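Long-range contact in hypothetical protein SA0798 (Staphylococcus aureus subsp. aureus N315, PDB 1XG8), which is of unknown function but belongs to the DUF1462 family and has a thioredoxin-like fold, hinting at a possible role in thiol-disulfide chemistry: residues A15-A20 and L78-I83. Sequence-based numbering, arbitrary orientation.
Sequences ADVICA and LFYPLI
One water bridges the two segments: it accepts from the backbone N of Cys-19 at 3.0 Å and donates to Tyr-80 O at 2.9 Å, linking two main chains that do not pair directly. Beside this bridge the ring of Tyr-80 extends toward the loop. Its CG sits between backbone N and carbonyl carbon (chi1 67°), a torsion that presents one face of the ring to Cys-19, whose CB lies over the ring centre, 3.6 Å from the centroid, as a CH-pi contact. With SG anti to its own N (chi1 172°), the sulfur also remains over that face, 4.5 Å from the Tyr-80 centroid, and meets Phe-79 CB at 3.9 Å; a small, polarisable sulfur suits a place over one ring and beside the CB of another aromatic residue. Tyrosine adds a hydroxyl at the far end: OH lies 3.3 Å from Val-17 O, which sits near the ring plane at its edge, and 3.1 Å from Ile-18 O. Ala-15, small enough to lie close, sets CB 4.0 Å from Tyr-80 CE1. A Cys-X-X-Cys loop after the first strand, opened by Cys-19 and packed against the residue preceding cis-Pro-81, is characteristic of the active-site region of thioredoxin-fold oxidoreductases, and consistent with such a site here.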
ATOM      1  N   ALA A  15       0.368  -5.976   9.980  1.00 21.39           N
ATOM      2  CA  ALA A  15       0.673  -7.036  10.916  1.00 22.36           C
ATOM      3  C   ALA A  15      -0.435  -8.078  10.851  1.00 23.01           C
ATOM      4  O   ALA A  15      -1.513  -7.821  10.317  1.00 22.68           O
ATOM      5  CB  ALA A  15       0.795  -6.466  12.314  1.00 20.96           C
ATOM      6  N   ASP A  16      -0.169  -9.256  11.398  1.00 25.26           N
ATOM      7  CA  ASP A  16      -1.150 -10.322  11.384  1.00 27.45           C
ATOM      8  C   ASP A  16      -2.228 -10.102  12.444  1.00 28.24           C
ATOM      9  O   ASP A  16      -3.050 -10.981  12.701  1.00 29.76           O
ATOM     10  CB  ASP A  16      -0.450 -11.665  11.596  1.00 28.51           C
ATOM     11  CG  ASP A  16      -1.310 -12.840  11.178  1.00 30.82           C
ATOM     12  OD1 ASP A  16      -1.976 -12.746  10.124  1.00 31.52           O
ATOM     13  OD2 ASP A  16      -1.313 -13.858  11.897  1.00 32.03           O
ATOM     14  N   VAL A  17      -2.215  -8.924  13.061  1.00 27.98           N
ATOM     15  CA  VAL A  17      -3.192  -8.565  14.088  1.00 27.33           C
ATOM     16  C   VAL A  17      -3.767  -7.214  13.698  1.00 28.24           C
ATOM     17  O   VAL A  17      -3.137  -6.485  12.942  1.00 29.40           O
ATOM     18  CB  VAL A  17      -2.538  -8.472  15.479  1.00 26.45           C
ATOM     19  CG1 VAL A  17      -2.154  -9.861  15.961  1.00 26.43           C
ATOM     20  CG2 VAL A  17      -1.318  -7.576  15.418  1.00 23.13           C
ATOM     21  N   ILE A  18      -4.942  -6.864  14.212  1.00 29.07           N
ATOM     22  CA  ILE A  18      -5.561  -5.602  13.823  1.00 30.13           C
ATOM     23  C   ILE A  18      -5.037  -4.350  14.526  1.00 29.57           C
ATOM     24  O   ILE A  18      -4.562  -4.403  15.657  1.00 29.13           O
ATOM     25  CB  ILE A  18      -7.123  -5.653  13.987  1.00 33.32           C
ATOM     26  CG1 ILE A  18      -7.712  -6.891  13.286  1.00 34.05           C
ATOM     27  CG2 ILE A  18      -7.764  -4.406  13.334  1.00 33.13           C
ATOM     28  CD1 ILE A  18      -7.474  -8.216  13.996  1.00 34.47           C
ATOM     29  N   CYS A  19      -5.132  -3.225  13.818  1.00 29.55           N
ATOM     30  CA  CYS A  19      -4.715  -1.915  14.308  1.00 27.70           C
ATOM     31  C   CYS A  19      -5.823  -1.331  15.191  1.00 28.73           C
ATOM     32  O   CYS A  19      -6.973  -1.202  14.768  1.00 28.70           O
ATOM     33  CB  CYS A  19      -4.449  -0.999  13.118  1.00 25.23           C
ATOM     34  SG  CYS A  19      -4.140   0.717  13.526  1.00 22.48           S
ATOM     35  N   ALA A  20      -5.468  -0.988  16.424  1.00 30.91           N
ATOM     36  CA  ALA A  20      -6.415  -0.444  17.395  1.00 31.17           C
ATOM     37  C   ALA A  20      -7.290   0.686  16.880  1.00 31.55           C
ATOM     38  O   ALA A  20      -8.484   0.724  17.172  1.00 32.30           O
ATOM     39  CB  ALA A  20      -5.665   0.022  18.623  1.00 32.30           C
ATOM     40  N   LEU A  78       0.621   7.088  11.483  1.00 34.89           N
ATOM     41  CA  LEU A  78      -0.117   6.423  10.423  1.00 31.07           C
ATOM     42  C   LEU A  78      -0.660   5.111  10.973  1.00 28.96           C
ATOM     43  O   LEU A  78      -0.140   4.581  11.953  1.00 29.07           O
ATOM     44  CB  LEU A  78       0.788   6.128   9.221  1.00 30.23           C
ATOM     45  CG  LEU A  78       1.428   7.293   8.469  1.00 28.66           C
ATOM     46  CD1 LEU A  78       2.075   6.744   7.211  1.00 28.14           C
ATOM     47  CD2 LEU A  78       0.386   8.341   8.107  1.00 28.62           C
ATOM     48  N   PHE A  79      -1.710   4.600  10.340  1.00 27.22           N
ATOM     49  CA  PHE A  79      -2.322   3.339  10.738  1.00 25.64           C
ATOM     50  C   PHE A  79      -1.902   2.286   9.731  1.00 23.93           C
ATOM     51  O   PHE A  79      -1.207   2.576   8.756  1.00 23.17           O
ATOM     52  CB  PHE A  79      -3.855   3.432  10.709  1.00 26.53           C
ATOM     53  CG  PHE A  79      -4.424   4.548  11.544  1.00 29.66           C
ATOM     54  CD1 PHE A  79      -5.747   4.950  11.370  1.00 31.38           C
ATOM     55  CD2 PHE A  79      -3.650   5.205  12.496  1.00 31.11           C
ATOM     56  CE1 PHE A  79      -6.289   5.988  12.129  1.00 29.69           C
ATOM     57  CE2 PHE A  79      -4.181   6.245  13.258  1.00 32.06           C
ATOM     58  CZ  PHE A  79      -5.501   6.635  13.074  1.00 30.26           C
ATOM     59  N   TYR A  80      -2.325   1.052   9.969  1.00 23.20           N
ATOM     60  CA  TYR A  80      -2.034  -0.024   9.037  1.00 21.38           C
ATOM     61  C   TYR A  80      -3.311  -0.864   8.942  1.00 20.87           C
ATOM     62  O   TYR A  80      -4.117  -0.893   9.873  1.00 19.35           O
ATOM     63  CB  TYR A  80      -0.832  -0.850   9.510  1.00 19.98           C
ATOM     64  CG  TYR A  80      -1.086  -1.639  10.765  1.00 21.31           C
ATOM     65  CD1 TYR A  80      -1.746  -2.871  10.719  1.00 20.74           C
ATOM     66  CD2 TYR A  80      -0.688  -1.148  12.004  1.00 22.21           C
ATOM     67  CE1 TYR A  80      -2.002  -3.589  11.873  1.00 21.41           C
ATOM     68  CE2 TYR A  80      -0.942  -1.860  13.167  1.00 24.46           C
ATOM     69  CZ  TYR A  80      -1.598  -3.079  13.092  1.00 23.36           C
ATOM     70  OH  TYR A  80      -1.844  -3.776  14.245  1.00 27.63           O
ATOM     71  N   PRO A  81      -3.517  -1.552   7.809  1.00 21.06           N
ATOM     72  CA  PRO A  81      -2.625  -1.578   6.642  1.00 20.45           C
ATOM     73  C   PRO A  81      -2.230  -0.222   6.072  1.00 19.44           C
ATOM     74  O   PRO A  81      -3.026   0.707   6.048  1.00 18.00           O
ATOM     75  CB  PRO A  81      -3.414  -2.403   5.624  1.00 21.54           C
ATOM     76  CG  PRO A  81      -4.846  -2.098   5.985  1.00 22.29           C
ATOM     77  CD  PRO A  81      -4.800  -2.208   7.494  1.00 21.31           C
ATOM     78  N   LEU A  82      -0.978  -0.121   5.635  1.00 19.52           N
ATOM     79  CA  LEU A  82      -0.478   1.090   5.001  1.00 19.73           C
ATOM     80  C   LEU A  82      -0.060   0.657   3.602  1.00 17.92           C
ATOM     81  O   LEU A  82       0.660  -0.330   3.439  1.00 16.68           O
ATOM     82  CB  LEU A  82       0.730   1.663   5.750  1.00 21.70           C
ATOM     83  CG  LEU A  82       1.475   2.820   5.058  1.00 24.03           C
ATOM     84  CD1 LEU A  82       0.638   4.084   5.056  1.00 25.58           C
ATOM     85  CD2 LEU A  82       2.782   3.077   5.790  1.00 26.70           C
ATOM     86  N   ILE A  83      -0.537   1.378   2.594  1.00 15.62           N
ATOM     87  CA  ILE A  83      -0.200   1.062   1.219  1.00 14.99           C
ATOM     88  C   ILE A  83       0.715   2.127   0.644  1.00 15.29           C
ATOM     89  O   ILE A  83       0.472   3.321   0.827  1.00 14.49           O
ATOM     90  CB  ILE A  83      -1.463   1.002   0.316  1.00 15.73           C
ATOM     91  CG1 ILE A  83      -2.444  -0.046   0.845  1.00 15.47           C
ATOM     92  CG2 ILE A  83      -1.059   0.673  -1.114  1.00 13.93           C
ATOM     93  CD1 ILE A  83      -3.571  -0.396  -0.108  1.00 12.63           C
TER
HETATM   94  O   HOH W   1      -5.331  -3.367  10.849  1.00 27.52           O